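Local atomic coordinates of alpha-1,3-glucanase (Paenibacillus glycanilyticus, PDB entry 6K0P), a protein that hydrolyses alpha-1,3-glucan as a member of glycoside hydrolase family 87, acting on the alpha-1,3-linkages between its glucose units. Residues P18-E23 with L68-N73; F75-A80 with D168-E173; V64-T69 with I153-D158. The protein carries 1 engineered substitution. All blocks are in the same frame, centred on the assembly; numbering follows the deposited sequence.

Interaction 1. Residues P18-E23 with L68-N73. With CA (calcium ion), chain J.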
loop_
_atom_site.group_PDB
_atom_site.type_symbol
_atom_site.label_atom_id
_atom_site.label_comp_id
_atom_site.label_asym_id
_atom_site.label_seq_id
_atom_site.Cartn_x
_atom_site.Cartn_y
_atom_site.Cartn_z
ATOM N N PRO A 18 3.883 11.263 11.107
ATOM C CA PRO A 18 4.787 12.359 11.493
ATOM C C PRO A 18 5.670 12.857 10.366
ATOM O O PRO A 18 6.307 13.907 10.519
ATOM C CB PRO A 18 5.642 11.739 12.608
ATOM C CG PRO A 18 5.616 10.295 12.347
ATOM C CD PRO A 18 4.252 9.992 11.753
ATOM N N PHE A 19 5.741 12.140 9.253
ATOM C CA PHE A 19 6.523 12.589 8.119
ATOM C C PHE A 19 5.636 13.325 7.129
ATOM O O PHE A 19 4.427 13.077 7.039
ATOM C CB PHE A 19 7.252 11.425 7.439
ATOM C CG PHE A 19 6.380 10.246 7.123
ATOM C CD1 PHE A 19 5.691 10.174 5.919
ATOM C CD2 PHE A 19 6.279 9.190 8.010
ATOM C CE1 PHE A 19 4.901 9.069 5.623
ATOM C CE2 PHE A 19 5.493 8.084 7.720
ATOM C CZ PHE A 19 4.802 8.027 6.526
ATOM N N THR A 20 6.251 14.261 6.415
ATOM C CA THR A 20 5.625 15.021 5.343
ATOM C C THR A 20 6.163 14.492 4.022
ATOM O O THR A 20 7.363 14.228 3.896
ATOM C CB THR A 20 6.001 16.498 5.482
ATOM O OG1 THR A 20 5.516 16.989 6.738
ATOM C CG2 THR A 20 5.401 17.338 4.352
ATOM N N ILE A 21 5.279 14.320 3.043
ATOM C CA ILE A 21 5.659 13.861 1.712
ATOM C C ILE A 21 5.675 15.052 0.768
ATOM O O ILE A 21 4.681 15.783 0.654
ATOM C CB ILE A 21 4.695 12.782 1.202
ATOM C CG1 ILE A 21 4.783 11.545 2.093
ATOM C CG2 ILE A 21 4.995 12.458 -0.264
ATOM C CD1 ILE A 21 3.693 10.562 1.843
ATOM N N MET A 22 6.795 15.247 0.077
ATOM C CA MET A 22 6.919 16.349 -0.870
ATOM C C MET A 22 7.355 15.820 -2.225
ATOM O O MET A 22 8.366 15.117 -2.326
ATOM C CB MET A 22 7.904 17.392 -0.345
ATOM C CG MET A 22 7.460 17.938 1.014
ATOM S SD MET A 22 8.266 19.484 1.424
ATOM C CE MET A 22 9.944 18.933 1.534
ATOM N N GLU A 23 6.589 16.146 -3.265
ATOM C CA GLU A 23 6.917 15.683 -4.608
ATOM C C GLU A 23 8.058 16.510 -5.182
ATOM O O GLU A 23 8.065 17.743 -5.084
ATOM C CB GLU A 23 5.698 15.798 -5.527
ATOM C CG GLU A 23 4.506 14.943 -5.105
ATOM C CD GLU A 23 4.731 13.452 -5.306
ATOM O OE1 GLU A 23 5.759 13.056 -5.904
ATOM O OE2 GLU A 23 3.863 12.674 -4.853
ATOM N N LEU A 68 11.403 22.778 3.317
ATOM C CA LEU A 68 10.695 22.124 4.408
ATOM C C LEU A 68 9.453 22.917 4.799
ATOM O O LEU A 68 9.479 24.149 4.883
ATOM C CB LEU A 68 11.610 21.996 5.625
ATOM C CG LEU A 68 12.828 21.081 5.505
ATOM C CD1 LEU A 68 13.513 20.977 6.863
ATOM C CD2 LEU A 68 12.420 19.707 5.017
ATOM N N THR A 69 8.358 22.199 5.039
ATOM C CA THR A 69 7.153 22.795 5.602
ATOM C C THR A 69 6.947 22.428 7.064
ATOM O O THR A 69 6.008 22.937 7.693
ATOM C CB THR A 69 5.923 22.423 4.779
ATOM O OG1 THR A 69 5.824 20.999 4.678
ATOM C CG2 THR A 69 6.035 23.017 3.386
ATOM N N SER A 70 7.802 21.570 7.612
ATOM C CA SER A 70 7.866 21.236 9.030
ATOM C C SER A 70 9.321 20.945 9.357
ATOM O O SER A 70 10.107 20.625 8.458
ATOM C CB SER A 70 7.011 19.998 9.349
ATOM O OG SER A 70 5.637 20.251 9.115
ATOM N N PRO A 71 9.719 21.041 10.627
ATOM C CA PRO A 71 11.120 20.763 10.980
ATOM C C PRO A 71 11.476 19.317 10.662
ATOM O O PRO A 71 10.621 18.435 10.694
ATOM C CB PRO A 71 11.169 21.017 12.492
ATOM C CG PRO A 71 10.002 21.952 12.751
ATOM C CD PRO A 71 8.940 21.537 11.781
ATOM N N ALA A 72 12.752 19.075 10.353
ATOM C CA ALA A 72 13.159 17.718 9.999
ATOM C C ALA A 72 14.624 17.471 10.320
ATOM O O ALA A 72 15.476 18.323 10.064
ATOM C CB ALA A 72 12.926 17.448 8.503
ATOM N N ASN A 73 14.907 16.278 10.859
ATOM C CA ASN A 73 16.264 15.748 10.954
ATOM C C ASN A 73 16.442 14.453 10.172
ATOM O O ASN A 73 17.540 13.879 10.192
ATOM C CB ASN A 73 16.690 15.515 12.419
ATOM C CG ASN A 73 15.726 14.609 13.190
ATOM O OD1 ASN A 73 14.843 13.999 12.621
ATOM N ND2 ASN A 73 15.901 14.535 14.511
HETATM CA CA CA J . 6.863 12.518 -7.849
HETATM O O HOH W 1 4.737 19.746 6.790
#
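M22 and T20, two residues apart on one strand, both turn their side chains toward segment 68-73, M22 to meet L68 and T69, and T20 to meet T69 and S70. The setting is the N-terminal part of the enzyme, consistent with a galactose-binding-like beta-sandwich, in which strand 20-23 belongs to one sheet and loop 68-71 carries the chain over from strand 63-67 of the other. The contact illustrates how a strand and a crossover loop can be joined with little direct bonding: the segments share no hydrogen bond and bury a modest 165 Å² between them. M22 contributes the apolar half. Its thioether bends at the end (chi3 -64°), and the methyl CE comes to 4.3 Å from L68 CD2, while SD passes beside the hydroxyl of T69. F66, on the strand preceding the loop, also packs against M22. T20 contributes the polar half. With OG1 anti to the carbonyl carbon (chi1 -61°), CG2 falls anti to the backbone N and approaches T69 OG1 to 3.7 Å, the two threonine side chains crossing at a slant. On the other branch, T20 OG1 remains 4.0 Å from S70 OG, too far for a direct bond, and one water makes the connection. It lies 2.9 Å from T20 OG1 and 2.7 Å from T69 OG1, and it also bonds S70 OG, so that three hydroxyls share one bridging molecule. Beyond the contact, strand 20-23 runs on into the calcium site, which S50, S53, E25 and D168 complete; there E23 OE1 binds the calcium ion at 2.3 Å.

Interaction 2. Residues F75-A80 with D168-E173. With CA (calcium ion), chain J.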
loop_
_atom_site.group_PDB
_atom_site.type_symbol
_atom_site.label_atom_id
_atom_site.label_comp_id
_atom_site.label_asym_id
_atom_site.label_seq_id
_atom_site.Cartn_x
_atom_site.Cartn_y
_atom_site.Cartn_z
ATOM N N PHE A 75 15.120 11.876 6.599
ATOM C CA PHE A 75 14.679 12.005 5.215
ATOM C C PHE A 75 14.583 10.639 4.563
ATOM O O PHE A 75 15.427 9.767 4.803
ATOM C CB PHE A 75 15.658 12.880 4.417
ATOM C CG PHE A 75 15.829 14.250 5.002
ATOM C CD1 PHE A 75 14.944 15.265 4.674
ATOM C CD2 PHE A 75 16.821 14.500 5.937
ATOM C CE1 PHE A 75 15.066 16.514 5.243
ATOM C CE2 PHE A 75 16.934 15.747 6.519
ATOM C CZ PHE A 75 16.065 16.758 6.162
ATOM N N VAL A 76 13.580 10.469 3.705
ATOM C CA VAL A 76 13.495 9.301 2.831
ATOM C C VAL A 76 13.364 9.796 1.396
ATOM O O VAL A 76 12.445 10.565 1.077
ATOM C CB VAL A 76 12.345 8.352 3.205
ATOM C CG1 VAL A 76 12.335 7.151 2.254
ATOM C CG2 VAL A 76 12.488 7.876 4.661
ATOM N N LEU A 77 14.286 9.371 0.537
ATOM C CA LEU A 77 14.294 9.758 -0.868
ATOM C C LEU A 77 13.810 8.581 -1.711
ATOM O O LEU A 77 14.499 7.560 -1.810
ATOM C CB LEU A 77 15.712 10.148 -1.287
ATOM C CG LEU A 77 15.821 10.774 -2.672
ATOM C CD1 LEU A 77 15.320 12.224 -2.627
ATOM C CD2 LEU A 77 17.268 10.696 -3.132
ATOM N N ARG A 78 12.632 8.717 -2.324
ATOM C CA ARG A 78 12.179 7.729 -3.297
ATOM C C ARG A 78 12.775 8.100 -4.644
ATOM O O ARG A 78 12.629 9.243 -5.102
ATOM C CB ARG A 78 10.654 7.667 -3.399
ATOM C CG ARG A 78 10.148 6.486 -4.246
ATOM C CD ARG A 78 8.632 6.361 -4.199
ATOM N NE ARG A 78 8.159 5.021 -4.553
ATOM C CZ ARG A 78 7.577 4.699 -5.712
ATOM N NH1 ARG A 78 7.414 5.609 -6.674
ATOM N NH2 ARG A 78 7.160 3.457 -5.912
ATOM N N ASN A 79 13.452 7.136 -5.261
ATOM C CA ASN A 79 14.307 7.410 -6.400
ATOM C C ASN A 79 14.404 6.171 -7.273
ATOM O O ASN A 79 14.063 5.061 -6.858
ATOM C CB ASN A 79 15.710 7.823 -5.927
ATOM C CG ASN A 79 16.475 6.662 -5.317
ATOM O OD1 ASN A 79 17.161 5.920 -6.029
ATOM N ND2 ASN A 79 16.341 6.483 -3.996
ATOM N N ALA A 80 14.881 6.373 -8.498
ATOM C CA ALA A 80 15.220 5.256 -9.372
ATOM C C ALA A 80 16.637 5.451 -9.882
ATOM O O ALA A 80 16.994 6.546 -10.337
ATOM C CB ALA A 80 14.243 5.133 -10.553
ATOM N N ASP A 168 11.861 11.179 -7.082
ATOM C CA ASP A 168 10.403 11.126 -7.141
ATOM C C ASP A 168 9.762 11.981 -6.051
ATOM O O ASP A 168 8.929 12.852 -6.337
ATOM C CB ASP A 168 9.958 9.660 -7.039
ATOM C CG ASP A 168 8.461 9.490 -7.109
ATOM O OD1 ASP A 168 7.762 10.475 -7.410
ATOM O OD2 ASP A 168 7.972 8.364 -6.879
ATOM N N LEU A 169 10.115 11.720 -4.796
ATOM C CA LEU A 169 9.565 12.442 -3.661
ATOM C C LEU A 169 10.572 12.376 -2.527
ATOM O O LEU A 169 11.505 11.567 -2.539
ATOM C CB LEU A 169 8.202 11.872 -3.212
ATOM C CG LEU A 169 8.134 10.418 -2.695
ATOM C CD1 LEU A 169 8.651 10.260 -1.256
ATOM C CD2 LEU A 169 6.713 9.883 -2.762
ATOM N N LEU A 170 10.343 13.218 -1.527
ATOM C CA LEU A 170 11.128 13.247 -0.302
ATOM C C LEU A 170 10.172 13.193 0.879
ATOM O O LEU A 170 9.236 13.997 0.953
ATOM C CB LEU A 170 11.937 14.548 -0.253
ATOM C CG LEU A 170 12.908 14.759 0.909
ATOM C CD1 LEU A 170 14.088 13.811 0.756
ATOM C CD2 LEU A 170 13.364 16.220 0.950
ATOM N N GLU A 171 10.390 12.240 1.791
ATOM C CA GLU A 171 9.768 12.283 3.112
ATOM C C GLU A 171 10.669 13.108 4.005
ATOM O O GLU A 171 11.895 12.968 3.952
ATOM C CB GLU A 171 9.692 10.899 3.764
ATOM C CG GLU A 171 8.832 9.890 3.080
ATOM C CD GLU A 171 8.831 8.561 3.823
ATOM O OE1 GLU A 171 9.050 8.548 5.053
ATOM O OE2 GLU A 171 8.612 7.521 3.189
ATOM N N THR A 172 10.071 13.958 4.835
ATOM C CA THR A 172 10.813 14.675 5.871
ATOM C C THR A 172 10.173 14.405 7.226
ATOM O O THR A 172 8.952 14.299 7.330
ATOM C CB THR A 172 10.897 16.185 5.583
ATOM O OG1 THR A 172 9.641 16.817 5.868
ATOM C CG2 THR A 172 11.256 16.422 4.120
ATOM N N GLU A 173 11.002 14.257 8.261
ATOM C CA GLU A 173 10.490 13.902 9.577
ATOM C C GLU A 173 11.404 14.484 10.644
ATOM O O GLU A 173 12.629 14.515 10.481
ATOM C CB GLU A 173 10.402 12.372 9.726
ATOM C CG GLU A 173 9.624 11.910 10.951
ATOM C CD GLU A 173 9.421 10.404 10.998
ATOM O OE1 GLU A 173 9.629 9.731 9.963
ATOM O OE2 GLU A 173 9.059 9.898 12.078
HETATM CA CA CA J . 6.863 12.518 -7.849
#
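R78 and D168 lie side by side at one end of an antiparallel strand pair. The arginine CB packs on L169 CG at 3.8 Å. With CG anti to the backbone N (chi1 -171°) and the chain extended to NE, the stem runs along the aspartate, CD passing 3.4 Å from D168 OD2 with CG and NE skirting it. At the tip NH1 forms a salt bridge to that same D168 OD2, 2.8 Å long with an N-H...O angle of 158°. The oxygen sits in the guanidinium plane, although the two flat groups are turned 60° apart. NH1 has a second acceptor in E48 O, while D168 OD1 binds the calcium ion at 2.3 Å and D168 O joins it. A methionine in place of R78 would probably deprive D168 OD2 of this charged mate and E48 O of a donor. Next along the same face, V76 rests beside E171, whose OE2 pairs with K326 and R350. On the reverse face L77 CD1 meets L170 CD1 at 3.9 Å. D168 and L169 both stand opposite R78, which donates from N to L169 O and accepts D168 N at its own O: a classic beta bulge in a beta-sandwich.

Interaction 3. Residues V64-T69 with I153-D158; sequences VEFTLT and IKIQKD
The F66 side chain crosses that of I155 obliquely, while V64 before it and L68 just past the strand end each meet an isoleucine. The pairing is antiparallel, between strand 63-67, outermost in its four-stranded sheet of the beta-sandwich, and strand 152-156. V64 with I155 and F66 with I153 are hydrogen-bonded pairs, and E65 with K154 is the non-hydrogen-bonded pair between them. V64 and I155 point the same way, side by side, with V64 CG1 4.1 Å from I155 CB. F66 reaches diagonally past its own pair: CG is anti to the carbonyl carbon (chi1 -63°), and CE1 comes to 3.8 Å from I155 CG1. The same ring turns its edge to the backbone of I153, CD1 lying 3.5 Å from I153 O. L68 meets I153 at an angle, its CG 3.8 Å from I153 CG1. This apolar face looks into the sandwich, where V167 and L170 of the opposing sheet receive it. E65 and K154 occupy the other face, and there K154 has cation-pi contacts with Y92 and Y63. Polar groups then hand on along the segment 153-158: K154 NZ bonds Q156 OE1, and Q156 NE2 reaches the syn lone pair of D158 OD1 at 2.8 Å.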
loop_
_atom_site.group_PDB
_atom_site.type_symbol
_atom_site.label_atom_id
_atom_site.label_comp_id
_atom_site.label_asym_id
_atom_site.label_seq_id
_atom_site.Cartn_x
_atom_site.Cartn_y
_atom_site.Cartn_z
ATOM N N VAL A 64 17.468 19.168 -7.388
ATOM C CA VAL A 64 16.106 19.629 -7.159
ATOM C C VAL A 64 16.049 20.165 -5.737
ATOM O O VAL A 64 16.589 19.543 -4.815
ATOM C CB VAL A 64 15.053 18.529 -7.415
ATOM C CG1 VAL A 64 15.441 17.228 -6.728
ATOM C CG2 VAL A 64 13.670 19.005 -6.976
ATOM N N GLU A 65 15.447 21.341 -5.568
ATOM C CA GLU A 65 15.471 22.055 -4.293
ATOM C C GLU A 65 14.092 21.976 -3.652
ATOM O O GLU A 65 13.124 22.548 -4.172
ATOM C CB GLU A 65 15.863 23.510 -4.533
ATOM C CG GLU A 65 15.984 24.332 -3.258
ATOM C CD GLU A 65 16.397 25.757 -3.545
ATOM O OE1 GLU A 65 15.580 26.513 -4.117
ATOM O OE2 GLU A 65 17.543 26.114 -3.219
ATOM N N PHE A 66 14.008 21.284 -2.513
ATOM C CA PHE A 66 12.802 21.233 -1.701
ATOM C C PHE A 66 12.862 22.319 -0.634
ATOM O O PHE A 66 13.932 22.819 -0.281
ATOM C CB PHE A 66 12.692 19.887 -0.974
ATOM C CG PHE A 66 12.557 18.694 -1.878
ATOM C CD1 PHE A 66 13.674 18.092 -2.423
ATOM C CD2 PHE A 66 11.309 18.148 -2.147
ATOM C CE1 PHE A 66 13.558 16.981 -3.246
ATOM C CE2 PHE A 66 11.187 17.040 -2.963
ATOM C CZ PHE A 66 12.310 16.455 -3.509
ATOM N N THR A 67 11.691 22.665 -0.099
ATOM C CA THR A 67 11.598 23.579 1.034
ATOM C C THR A 67 10.803 22.901 2.140
ATOM O O THR A 67 9.661 22.483 1.924
ATOM C CB THR A 67 10.931 24.897 0.633
ATOM O OG1 THR A 67 11.683 25.503 -0.425
ATOM C CG2 THR A 67 10.894 25.856 1.821
ATOM N N LEU A 68 11.403 22.778 3.317
ATOM C CA LEU A 68 10.695 22.124 4.408
ATOM C C LEU A 68 9.453 22.917 4.799
ATOM O O LEU A 68 9.479 24.149 4.883
ATOM C CB LEU A 68 11.610 21.996 5.625
ATOM C CG LEU A 68 12.828 21.081 5.505
ATOM C CD1 LEU A 68 13.513 20.977 6.863
ATOM C CD2 LEU A 68 12.420 19.707 5.017
ATOM N N THR A 69 8.358 22.199 5.039
ATOM C CA THR A 69 7.153 22.795 5.602
ATOM C C THR A 69 6.947 22.428 7.064
ATOM O O THR A 69 6.008 22.937 7.693
ATOM C CB THR A 69 5.923 22.423 4.779
ATOM O OG1 THR A 69 5.824 20.999 4.678
ATOM C CG2 THR A 69 6.035 23.017 3.386
ATOM N N ILE A 153 16.202 22.213 1.281
ATOM C CA ILE A 153 16.841 20.903 1.261
ATOM C C ILE A 153 17.014 20.530 -0.201
ATOM O O ILE A 153 16.031 20.273 -0.911
ATOM C CB ILE A 153 16.020 19.852 2.016
ATOM C CG1 ILE A 153 15.924 20.204 3.509
ATOM C CG2 ILE A 153 16.627 18.460 1.818
ATOM C CD1 ILE A 153 17.257 20.171 4.248
ATOM N N LYS A 154 18.259 20.537 -0.661
ATOM C CA LYS A 154 18.566 20.314 -2.066
ATOM C C LYS A 154 19.120 18.903 -2.226
ATOM O O LYS A 154 19.997 18.483 -1.465
ATOM C CB LYS A 154 19.570 21.369 -2.537
ATOM C CG LYS A 154 20.000 21.242 -3.977
ATOM C CD LYS A 154 20.805 22.472 -4.426
ATOM C CE LYS A 154 22.066 22.655 -3.594
ATOM N NZ LYS A 154 23.046 23.474 -4.380
ATOM N N ILE A 155 18.574 18.157 -3.185
ATOM C CA ILE A 155 19.119 16.868 -3.587
ATOM C C ILE A 155 19.921 17.140 -4.844
ATOM O O ILE A 155 19.364 17.634 -5.829
ATOM C CB ILE A 155 18.000 15.857 -3.869
ATOM C CG1 ILE A 155 17.076 15.723 -2.656
ATOM C CG2 ILE A 155 18.590 14.507 -4.267
ATOM C CD1 ILE A 155 17.789 15.251 -1.383
ATOM N N GLN A 156 21.220 16.858 -4.813
ATOM C CA GLN A 156 22.107 17.272 -5.892
ATOM C C GLN A 156 23.069 16.149 -6.249
ATOM O O GLN A 156 23.594 15.453 -5.370
ATOM C CB GLN A 156 22.893 18.523 -5.482
ATOM C CG GLN A 156 23.855 19.059 -6.532
ATOM C CD GLN A 156 24.294 20.470 -6.212
ATOM O OE1 GLN A 156 23.495 21.399 -6.271
ATOM N NE2 GLN A 156 25.567 20.637 -5.868
ATOM N N LYS A 157 23.299 15.986 -7.547
ATOM C CA LYS A 157 24.201 14.958 -8.058
ATOM C C LYS A 157 25.583 15.578 -8.213
ATOM O O LYS A 157 25.842 16.308 -9.173
ATOM C CB LYS A 157 23.672 14.424 -9.386
ATOM C CG LYS A 157 24.013 12.965 -9.641
ATOM C CD LYS A 157 23.417 12.476 -10.965
ATOM C CE LYS A 157 24.273 12.915 -12.135
ATOM N NZ LYS A 157 25.617 12.275 -12.153
ATOM N N ASP A 158 26.471 15.294 -7.268
ATOM C CA ASP A 158 27.820 15.844 -7.270
ATOM C C ASP A 158 28.791 14.840 -7.888
ATOM O O ASP A 158 28.441 13.698 -8.195
ATOM C CB ASP A 158 28.254 16.208 -5.840
ATOM C CG ASP A 158 27.565 17.461 -5.312
ATOM O OD1 ASP A 158 27.114 18.290 -6.125
ATOM O OD2 ASP A 158 27.492 17.628 -4.071
#

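In the fold
Followed from the N terminus, the chain shows how a sandwich is stitched by overlapping closures. Interaction 1 opens at 18-23 and closes at 68-73, before interaction 2 opens at 75-80. Interaction 3 begins on the stretch where interaction 1 ends, sharing L68 and T69 with it. Interactions 2 and 3 cross: 64-69 and 75-80 are followed by 153-158 and 168-173, in that order. Interaction 3 belongs to the four-stranded sheet and interaction 2 to the opposing one, with F66 and I153 meeting L170 between them. Strand 165-173 also bonds through T172 and L170 to T20 and M22, and E23 and D168, from interactions 1 and 2, share one calcium ion.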